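Local coordinates for PmbA-related protein (Thermotoga maritima, PDB 1VL4), which belongs to the U62 (PmbA/TldD) family, is probably a metallopeptidase and may modulate DNA gyrase, at residues L271-N277 against N312-F318; G383-A389 against I406-F412; K418-G423 against P435-V441. All coordinates share one frame; numbering follows the deposited sequence.

Overall arrangement
All three contacts lie in the C-terminal PmbA/TldA metallopeptidase region and come in succession along the chain. Interactions 2 and 3 belong to one mixed, branched sheet: strand 406-411 of interaction 2 is a direct neighbour of strand 437-444, which carries half of interaction 3. Their centres lie about 16 Å apart, and helix 412-417 leads from one to the other. Interaction 1 edges a different sheet, through strand 314-315, with its centre about 17 Å from that of interaction 3 and 22 Å from that of interaction 2. N277 ND2 bonds to R417 O at the end of helix 412-417, so loop 271-277, bridged to strand 314-315, is also tied to the helix that leads into interaction 3.

Interaction 1 of 3, residues L271-N277 against N312-F318; sequences LGEQVGN and NGVLKTF
L271 drops its forked end over the ring of F318 where the irregular loop 271-277 runs beside the short edge strand 314-315, the two joined by a single beta bridge between Q274 and V314. The ring makes a flat floor for the leucine: CD2 of L271 lies 4.1 Å from the F318 ring centroid, 19° off the normal, a CH-pi contact displaced toward the rim. The same methyl fills the bend of the other chain, 3.6 Å from T317 CA. L315 supplies the answering bump. With its CG anti to the backbone N (chi1 179°), CD2 reaches back to the L271 backbone and meets CD2 of L271 at 4.0 Å, while its CB borders V275 CG2. K270, L267 and V309 pack around this apolar patch, and V260 of helix 257-261 reaches F318. V314 fits its two methyls to separate neighbours, CG1 against the G272 carbonyl and CG2 against the chain of Q274.

G313 makes the hollow: it faces the loop so closely that a CB there would strike the carbonyl oxygens of G276 and N277. G272 is glycine for its own backbone's sake, since at its phi and psi a CB would jam against the preceding carbonyl O. Backbone bonds pin these fitted surfaces: G272 N to L315 O is short at 2.6 Å, and L315 N returns a bond to E273 O. Q274 centres an inverse gamma turn, beyond which G276 N gives a nearly straight bond to a lone pair of G313 O, 2.9 Å long.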
loop_
_atom_site.group_PDB
_atom_site.type_symbol
_atom_site.label_atom_id
_atom_site.label_comp_id
_atom_site.label_asym_id
_atom_site.label_seq_id
_atom_site.Cartn_x
_atom_site.Cartn_y
_atom_site.Cartn_z
ATOM N N LEU A 271 -17.321 -5.519 -27.993
ATOM C CA LEU A 271 -17.378 -6.961 -28.079
ATOM C C LEU A 271 -17.516 -7.274 -29.554
ATOM O O LEU A 271 -18.263 -6.619 -30.280
ATOM C CB LEU A 271 -18.532 -7.563 -27.259
ATOM C CG LEU A 271 -18.353 -7.601 -25.735
ATOM C CD1 LEU A 271 -19.680 -7.940 -25.045
ATOM C CD2 LEU A 271 -17.273 -8.602 -25.315
ATOM N N GLY A 272 -16.752 -8.239 -30.028
ATOM C CA GLY A 272 -16.880 -8.682 -31.386
ATOM C C GLY A 272 -16.069 -7.873 -32.376
ATOM O O GLY A 272 -16.011 -8.233 -33.527
ATOM N N GLU A 273 -15.397 -6.824 -31.929
ATOM C CA GLU A 273 -14.639 -5.966 -32.846
ATOM C C GLU A 273 -13.157 -6.338 -32.822
ATOM O O GLU A 273 -12.688 -6.977 -31.870
ATOM C CB GLU A 273 -14.794 -4.510 -32.432
ATOM C CG GLU A 273 -16.251 -4.048 -32.416
ATOM C CD GLU A 273 -16.393 -2.566 -32.179
ATOM O OE1 GLU A 273 -15.389 -1.909 -31.793
ATOM O OE2 GLU A 273 -17.522 -2.056 -32.368
ATOM N N GLN A 274 -12.417 -5.908 -33.850
ATOM C CA GLN A 274 -10.960 -6.105 -33.892
ATOM C C GLN A 274 -10.195 -5.079 -33.090
ATOM O O GLN A 274 -9.763 -4.041 -33.603
ATOM C CB GLN A 274 -10.444 -6.101 -35.325
ATOM C CG GLN A 274 -10.691 -7.395 -36.018
ATOM C CD GLN A 274 -9.440 -8.161 -36.217
ATOM O OE1 GLN A 274 -8.684 -8.408 -35.277
ATOM N NE2 GLN A 274 -9.182 -8.530 -37.467
ATOM N N VAL A 275 -10.025 -5.388 -31.824
ATOM C CA VAL A 275 -9.332 -4.515 -30.913
ATOM C C VAL A 275 -7.819 -4.637 -31.061
ATOM O O VAL A 275 -7.061 -3.675 -30.877
ATOM C CB VAL A 275 -9.791 -4.826 -29.487
ATOM C CG1 VAL A 275 -8.816 -4.300 -28.452
ATOM C CG2 VAL A 275 -11.162 -4.238 -29.292
ATOM N N GLY A 276 -7.370 -5.849 -31.355
ATOM C CA GLY A 276 -5.964 -6.064 -31.576
ATOM C C GLY A 276 -5.646 -6.534 -32.970
ATOM O O GLY A 276 -6.527 -6.854 -33.780
ATOM N N ASN A 277 -4.354 -6.599 -33.229
ATOM C CA ASN A 277 -3.844 -7.221 -34.449
ATOM C C ASN A 277 -4.272 -8.697 -34.500
ATOM O O ASN A 277 -4.396 -9.329 -33.469
ATOM C CB ASN A 277 -2.331 -7.117 -34.461
ATOM C CG ASN A 277 -1.756 -7.428 -35.791
ATOM O OD1 ASN A 277 -1.610 -8.592 -36.150
ATOM N ND2 ASN A 277 -1.447 -6.404 -36.542
ATOM N N ASN A 312 -7.469 -13.923 -32.019
ATOM C CA ASN A 312 -7.002 -13.306 -33.266
ATOM C C ASN A 312 -7.429 -11.837 -33.323
ATOM O O ASN A 312 -7.890 -11.369 -34.320
ATOM C CB ASN A 312 -7.493 -14.067 -34.499
ATOM C CG ASN A 312 -7.175 -15.572 -34.428
ATOM O OD1 ASN A 312 -6.103 -15.963 -33.991
ATOM N ND2 ASN A 312 -8.109 -16.406 -34.866
ATOM N N GLY A 313 -7.247 -11.150 -32.206
ATOM C CA GLY A 313 -7.420 -9.735 -32.106
ATOM C C GLY A 313 -8.860 -9.327 -31.878
ATOM O O GLY A 313 -9.110 -8.159 -31.640
ATOM N N VAL A 314 -9.794 -10.280 -31.916
ATOM C CA VAL A 314 -11.215 -9.987 -31.764
ATOM C C VAL A 314 -11.572 -10.114 -30.290
ATOM O O VAL A 314 -11.233 -11.121 -29.667
ATOM C CB VAL A 314 -12.079 -10.898 -32.675
ATOM C CG1 VAL A 314 -13.573 -10.660 -32.461
ATOM C CG2 VAL A 314 -11.713 -10.696 -34.159
ATOM N N LEU A 315 -12.208 -9.074 -29.724
ATOM C CA LEU A 315 -12.683 -9.149 -28.358
ATOM C C LEU A 315 -13.937 -10.081 -28.226
ATOM O O LEU A 315 -15.027 -9.790 -28.753
ATOM C CB LEU A 315 -12.987 -7.747 -27.821
ATOM C CG LEU A 315 -13.524 -7.661 -26.398
ATOM C CD1 LEU A 315 -12.480 -7.993 -25.351
ATOM C CD2 LEU A 315 -14.121 -6.262 -26.134
ATOM N N LYS A 316 -13.766 -11.169 -27.471
ATOM C CA LYS A 316 -14.759 -12.228 -27.351
ATOM C C LYS A 316 -15.620 -12.098 -26.144
ATOM O O LYS A 316 -16.743 -12.494 -26.218
ATOM C CB LYS A 316 -14.114 -13.626 -27.298
ATOM C CG LYS A 316 -13.105 -13.883 -28.406
ATOM C CD LYS A 316 -13.708 -13.682 -29.803
ATOM C CE LYS A 316 -14.746 -14.731 -30.105
ATOM N NZ LYS A 316 -15.048 -14.824 -31.564
ATOM N N THR A 317 -15.090 -11.640 -25.009
ATOM C CA THR A 317 -15.910 -11.580 -23.777
ATOM C C THR A 317 -15.272 -10.634 -22.817
ATOM O O THR A 317 -14.061 -10.432 -22.877
ATOM C CB THR A 317 -16.005 -12.984 -23.056
ATOM O OG1 THR A 317 -16.838 -12.917 -21.877
ATOM C CG2 THR A 317 -14.620 -13.499 -22.653
ATOM N N PHE A 318 -16.073 -10.093 -21.896
ATOM C CA PHE A 318 -15.514 -9.514 -20.674
ATOM C C PHE A 318 -15.463 -10.596 -19.592
ATOM O O PHE A 318 -16.013 -11.682 -19.745
ATOM C CB PHE A 318 -16.347 -8.317 -20.211
ATOM C CG PHE A 318 -16.406 -7.218 -21.207
ATOM C CD1 PHE A 318 -15.235 -6.573 -21.619
ATOM C CD2 PHE A 318 -17.623 -6.812 -21.760
ATOM C CE1 PHE A 318 -15.281 -5.553 -22.559
ATOM C CE2 PHE A 318 -17.668 -5.779 -22.715
ATOM C CZ PHE A 318 -16.506 -5.155 -23.101
#

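Interaction 2 of 3, residues G383-A389 against I406-F412; sequences GEFSLFA and ITISGNF
F385 lays its ring over G410 in an antiparallel strand pair, 384-389 against 406-411, within the mixed sheet of the C-terminal region. The strand directions differ by 152°, and the start of the first strand is shaped by a G1 beta bulge at G383 and E384.

The backbone ladder alternates hydrogen-bonded pairs, F385 with G410 and L387 with I408, with the non-hydrogen-bonded pairs E384-N411, S386-S409 and F388-T407. F385 N donates to G410 O and receives G410 N in return; L387 and I408 exchange a similar pair. At the end of the ladder F412 N, at the start of helix 412-417, bonds to G383 O at 2.9 Å.

The aromatic contact depends on the F385 torsion: chi1 of 67° places CG between the backbone N and the carbonyl carbon and swings the ring across the neighbouring strand. G410 CA then sits 4.2 Å from the ring centroid as a CH-pi donor over one face, and F412 N lies at the ring edge. A CB on G410 would come tight against F385 CZ, so the bare glycine makes room for the ring.

Apolar packing continues on the same face, where F385 CE1 meets I408 CD1 at 4.1 Å and A389 CB rests on I408 CG1. I368 and V371 of strand 365-372 also pack on I408, while M250 touches both F385 and F412.

Polar side chains meet on the other face. N411 is the N-cap of helix 412-417, its OD1 accepting from L413 N. Its ND2 also bonds to S382 O and, across the strands, to E384 OE2 at 2.8 Å, approaching from above the carboxylate plane, 43° out of it.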
loop_
_atom_site.group_PDB
_atom_site.type_symbol
_atom_site.label_atom_id
_atom_site.label_comp_id
_atom_site.label_asym_id
_atom_site.label_seq_id
_atom_site.Cartn_x
_atom_site.Cartn_y
_atom_site.Cartn_z
ATOM N N GLY A 383 -6.661 4.167 -21.595
ATOM C CA GLY A 383 -5.668 3.330 -22.277
ATOM C C GLY A 383 -4.304 3.990 -22.409
ATOM O O GLY A 383 -3.305 3.329 -22.776
ATOM N N GLU A 384 -4.236 5.282 -22.091
ATOM C CA GLU A 384 -3.019 6.046 -22.294
ATOM C C GLU A 384 -1.974 5.685 -21.265
ATOM O O GLU A 384 -2.292 5.437 -20.092
ATOM C CB GLU A 384 -3.289 7.549 -22.225
ATOM C CG GLU A 384 -4.198 8.079 -23.299
ATOM C CD GLU A 384 -3.615 7.916 -24.674
ATOM O OE1 GLU A 384 -2.429 8.272 -24.881
ATOM O OE2 GLU A 384 -4.359 7.439 -25.546
ATOM N N PHE A 385 -0.724 5.621 -21.739
ATOM C CA PHE A 385 0.427 5.396 -20.894
ATOM C C PHE A 385 1.537 6.318 -21.347
ATOM O O PHE A 385 1.573 6.728 -22.509
ATOM C CB PHE A 385 0.880 3.904 -20.869
ATOM C CG PHE A 385 1.436 3.382 -22.209
ATOM C CD1 PHE A 385 2.778 3.569 -22.557
ATOM C CD2 PHE A 385 0.613 2.704 -23.098
ATOM C CE1 PHE A 385 3.275 3.106 -23.756
ATOM C CE2 PHE A 385 1.112 2.239 -24.307
ATOM C CZ PHE A 385 2.433 2.444 -24.636
ATOM N N SER A 386 2.397 6.654 -20.390
ATOM C CA SER A 386 3.640 7.403 -20.582
ATOM C C SER A 386 4.608 6.946 -19.482
ATOM O O SER A 386 4.403 7.198 -18.293
ATOM C CB SER A 386 3.416 8.893 -20.455
ATOM O OG SER A 386 4.656 9.555 -20.585
ATOM N N LEU A 387 5.647 6.241 -19.875
ATOM C CA LEU A 387 6.385 5.390 -18.962
ATOM C C LEU A 387 7.860 5.514 -19.239
ATOM O O LEU A 387 8.292 5.481 -20.408
ATOM C CB LEU A 387 5.966 3.919 -19.152
ATOM C CG LEU A 387 4.530 3.526 -18.795
ATOM C CD1 LEU A 387 4.243 2.133 -19.308
ATOM C CD2 LEU A 387 4.254 3.624 -17.284
ATOM N N PHE A 388 8.639 5.647 -18.177
ATOM C CA PHE A 388 10.074 5.512 -18.278
ATOM C C PHE A 388 10.388 4.084 -18.674
ATOM O O PHE A 388 9.656 3.160 -18.333
ATOM C CB PHE A 388 10.759 5.824 -16.959
ATOM C CG PHE A 388 10.597 7.234 -16.507
ATOM C CD1 PHE A 388 9.483 7.621 -15.779
ATOM C CD2 PHE A 388 11.568 8.167 -16.773
ATOM C CE1 PHE A 388 9.338 8.923 -15.345
ATOM C CE2 PHE A 388 11.431 9.460 -16.329
ATOM C CZ PHE A 388 10.312 9.834 -15.617
ATOM N N ALA A 389 11.475 3.906 -19.416
ATOM C CA ALA A 389 11.795 2.583 -19.956
ATOM C C ALA A 389 13.298 2.371 -20.092
ATOM O O ALA A 389 14.085 3.331 -20.053
ATOM C CB ALA A 389 11.093 2.387 -21.318
ATOM N N ILE A 406 15.009 7.083 -21.682
ATOM C CA ILE A 406 13.910 7.126 -22.626
ATOM C C ILE A 406 12.556 6.927 -21.962
ATOM O O ILE A 406 12.432 6.269 -20.935
ATOM C CB ILE A 406 14.091 6.134 -23.795
ATOM C CG1 ILE A 406 14.389 4.727 -23.286
ATOM C CG2 ILE A 406 15.178 6.659 -24.729
ATOM C CD1 ILE A 406 14.023 3.655 -24.287
ATOM N N THR A 407 11.568 7.562 -22.567
ATOM C CA THR A 407 10.189 7.397 -22.220
ATOM C C THR A 407 9.457 6.826 -23.433
ATOM O O THR A 407 9.694 7.227 -24.572
ATOM C CB THR A 407 9.570 8.761 -21.815
ATOM O OG1 THR A 407 10.119 9.165 -20.558
ATOM C CG2 THR A 407 8.039 8.675 -21.686
ATOM N N ILE A 408 8.563 5.885 -23.174
ATOM C CA ILE A 408 7.648 5.454 -24.190
ATOM C C ILE A 408 6.272 5.902 -23.811
ATOM O O ILE A 408 5.925 5.964 -22.617
ATOM C CB ILE A 408 7.666 3.919 -24.402
ATOM C CG1 ILE A 408 7.394 3.175 -23.101
ATOM C CG2 ILE A 408 9.008 3.478 -25.017
ATOM C CD1 ILE A 408 7.155 1.724 -23.324
ATOM N N SER A 409 5.484 6.200 -24.838
ATOM C CA SER A 409 4.102 6.580 -24.655
ATOM C C SER A 409 3.228 6.072 -25.797
ATOM O O SER A 409 3.699 5.797 -26.887
ATOM C CB SER A 409 4.003 8.091 -24.561
ATOM O OG SER A 409 4.308 8.647 -25.813
ATOM N N GLY A 410 1.945 5.932 -25.505
ATOM C CA GLY A 410 0.971 5.560 -26.485
ATOM C C GLY A 410 -0.316 5.233 -25.786
ATOM O O GLY A 410 -0.538 5.646 -24.636
ATOM N N ASN A 411 -1.172 4.527 -26.513
ATOM C CA ASN A 411 -2.376 3.926 -25.972
ATOM C C ASN A 411 -2.218 2.424 -26.089
ATOM O O ASN A 411 -1.906 1.930 -27.172
ATOM C CB ASN A 411 -3.601 4.357 -26.769
ATOM C CG ASN A 411 -4.904 3.962 -26.090
ATOM O OD1 ASN A 411 -5.309 2.782 -26.081
ATOM N ND2 ASN A 411 -5.581 4.953 -25.520
ATOM N N PHE A 412 -2.455 1.720 -24.988
ATOM C CA PHE A 412 -2.359 0.276 -24.927
ATOM C C PHE A 412 -3.161 -0.437 -26.042
ATOM O O PHE A 412 -2.683 -1.425 -26.593
ATOM C CB PHE A 412 -2.772 -0.245 -23.531
ATOM C CG PHE A 412 -2.440 -1.699 -23.324
ATOM C CD1 PHE A 412 -1.125 -2.100 -23.155
ATOM C CD2 PHE A 412 -3.430 -2.677 -23.408
ATOM C CE1 PHE A 412 -0.812 -3.467 -23.022
ATOM C CE2 PHE A 412 -3.130 -4.011 -23.286
ATOM C CZ PHE A 412 -1.805 -4.410 -23.108
#

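Interaction 3 of 3, residues K418-G423 against P435-V441; sequences KIVLVG and PSVLVEV
K418 carries its CG anti to the carbonyl carbon (chi1 -67°) and bends at chi3, bringing NZ to the backbone of V441, where it donates to V441 O at 2.7 Å from above the carbonyl plane. V422, its CG1 anti to the backbone N (chi1 -177°), presses that methyl onto P435 CG at 3.5 Å. With an alanine at the K418 position, V441 O is likely to lose its ammonium donor and the V441 CG1 methyl the lysine chain lying beside it.

Between these ends strands 419-422 and 437-439 pair antiparallel, but the register slips by one residue between I419 and L421, which is a beta bulge. L438 grips both sides of it: V420 N donates to L438 O, and L438 N to L421 O at 2.8 Å, whereas L421 N is buried without a partner. I419 CG2 packs on V437 CB at 3.8 Å, and on the other face L421 and L438 touch through their CB atoms.

Strand 233-239 flanks 437-439 through backbone bonds of V437 with M239 and V439 with V237. Helix 355-362 covers L421 and L438, and L348 of strand 345-348 packs against V422, P435 and V437.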
loop_
_atom_site.group_PDB
_atom_site.type_symbol
_atom_site.label_atom_id
_atom_site.label_comp_id
_atom_site.label_asym_id
_atom_site.label_seq_id
_atom_site.Cartn_x
_atom_site.Cartn_y
_atom_site.Cartn_z
ATOM N N LYS A 418 -0.908 -2.799 -33.203
ATOM C CA LYS A 418 0.375 -2.752 -33.900
ATOM C C LYS A 418 1.311 -3.893 -33.540
ATOM O O LYS A 418 2.450 -3.920 -33.967
ATOM C CB LYS A 418 1.049 -1.421 -33.603
ATOM C CG LYS A 418 0.264 -0.249 -34.221
ATOM C CD LYS A 418 0.993 1.084 -34.117
ATOM C CE LYS A 418 1.095 1.609 -32.683
ATOM N NZ LYS A 418 1.733 2.979 -32.698
ATOM N N ILE A 419 0.854 -4.847 -32.749
ATOM C CA ILE A 419 1.690 -6.057 -32.572
ATOM C C ILE A 419 1.614 -6.886 -33.878
ATOM O O ILE A 419 0.590 -7.465 -34.198
ATOM C CB ILE A 419 1.315 -6.870 -31.329
ATOM C CG1 ILE A 419 1.686 -6.076 -30.055
ATOM C CG2 ILE A 419 2.073 -8.226 -31.328
ATOM C CD1 ILE A 419 1.008 -6.586 -28.744
ATOM N N VAL A 420 2.696 -6.893 -34.636
ATOM C CA VAL A 420 2.699 -7.594 -35.908
ATOM C C VAL A 420 3.329 -9.001 -35.844
ATOM O O VAL A 420 3.059 -9.826 -36.699
ATOM C CB VAL A 420 3.374 -6.716 -37.039
ATOM C CG1 VAL A 420 2.619 -5.410 -37.201
ATOM C CG2 VAL A 420 4.858 -6.444 -36.769
ATOM N N LEU A 421 4.162 -9.260 -34.842
ATOM C CA LEU A 421 4.763 -10.572 -34.621
ATOM C C LEU A 421 4.970 -10.846 -33.156
ATOM O O LEU A 421 5.388 -9.958 -32.404
ATOM C CB LEU A 421 6.134 -10.655 -35.276
ATOM C CG LEU A 421 6.294 -10.915 -36.769
ATOM C CD1 LEU A 421 7.789 -10.766 -37.103
ATOM C CD2 LEU A 421 5.739 -12.295 -37.176
ATOM N N VAL A 422 4.719 -12.105 -32.774
ATOM C CA VAL A 422 4.737 -12.570 -31.389
ATOM C C VAL A 422 5.769 -13.693 -31.269
ATOM O O VAL A 422 5.789 -14.614 -32.067
ATOM C CB VAL A 422 3.334 -13.053 -30.957
ATOM C CG1 VAL A 422 3.286 -13.471 -29.502
ATOM C CG2 VAL A 422 2.279 -11.934 -31.235
ATOM N N GLY A 423 6.579 -13.612 -30.230
ATOM C CA GLY A 423 7.655 -14.579 -29.963
ATOM C C GLY A 423 7.193 -15.836 -29.268
ATOM O O GLY A 423 6.015 -15.996 -28.920
ATOM N N PRO A 435 5.197 -13.718 -24.070
ATOM C CA PRO A 435 6.462 -13.675 -24.801
ATOM C C PRO A 435 6.825 -12.251 -25.171
ATOM O O PRO A 435 6.137 -11.318 -24.797
ATOM C CB PRO A 435 6.142 -14.490 -26.041
ATOM C CG PRO A 435 4.732 -14.084 -26.344
ATOM C CD PRO A 435 4.065 -13.828 -25.005
ATOM N N SER A 436 7.938 -12.066 -25.845
ATOM C CA SER A 436 8.290 -10.798 -26.435
ATOM C C SER A 436 7.375 -10.599 -27.666
ATOM O O SER A 436 6.840 -11.557 -28.197
ATOM C CB SER A 436 9.764 -10.800 -26.837
ATOM O OG SER A 436 10.601 -11.117 -25.738
ATOM N N VAL A 437 7.172 -9.340 -28.048
ATOM C CA VAL A 437 6.443 -8.955 -29.261
ATOM C C VAL A 437 7.166 -7.859 -30.015
ATOM O O VAL A 437 7.963 -7.062 -29.432
ATOM C CB VAL A 437 5.004 -8.437 -28.948
ATOM C CG1 VAL A 437 4.188 -9.521 -28.276
ATOM C CG2 VAL A 437 5.041 -7.127 -28.089
ATOM N N LEU A 438 6.910 -7.840 -31.325
ATOM C CA LEU A 438 7.276 -6.754 -32.204
ATOM C C LEU A 438 6.073 -5.836 -32.492
ATOM O O LEU A 438 5.037 -6.271 -33.026
ATOM C CB LEU A 438 7.855 -7.288 -33.516
ATOM C CG LEU A 438 8.195 -6.191 -34.513
ATOM C CD1 LEU A 438 9.204 -5.172 -33.927
ATOM C CD2 LEU A 438 8.708 -6.844 -35.788
ATOM N N VAL A 439 6.238 -4.574 -32.092
ATOM C CA VAL A 439 5.229 -3.529 -32.249
ATOM C C VAL A 439 5.704 -2.651 -33.439
ATOM O O VAL A 439 6.854 -2.140 -33.461
ATOM C CB VAL A 439 5.057 -2.688 -30.928
ATOM C CG1 VAL A 439 3.940 -1.644 -31.052
ATOM C CG2 VAL A 439 4.806 -3.546 -29.738
ATOM N N GLU A 440 4.828 -2.509 -34.432
ATOM C CA GLU A 440 5.145 -1.791 -35.668
ATOM C C GLU A 440 5.868 -0.461 -35.461
ATOM O O GLU A 440 6.892 -0.137 -36.146
ATOM C CB GLU A 440 3.863 -1.540 -36.449
ATOM C CG GLU A 440 4.054 -0.853 -37.809
ATOM C CD GLU A 440 4.468 -1.786 -38.944
ATOM O OE1 GLU A 440 5.075 -2.852 -38.673
ATOM O OE2 GLU A 440 4.188 -1.427 -40.114
ATOM N N VAL A 441 5.285 0.359 -34.603
ATOM C CA VAL A 441 5.898 1.617 -34.255
ATOM C C VAL A 441 5.336 2.106 -32.924
ATOM O O VAL A 441 4.168 1.907 -32.633
ATOM C CB VAL A 441 5.747 2.674 -35.418
ATOM C CG1 VAL A 441 4.303 3.070 -35.655
ATOM C CG2 VAL A 441 6.556 3.901 -35.152
#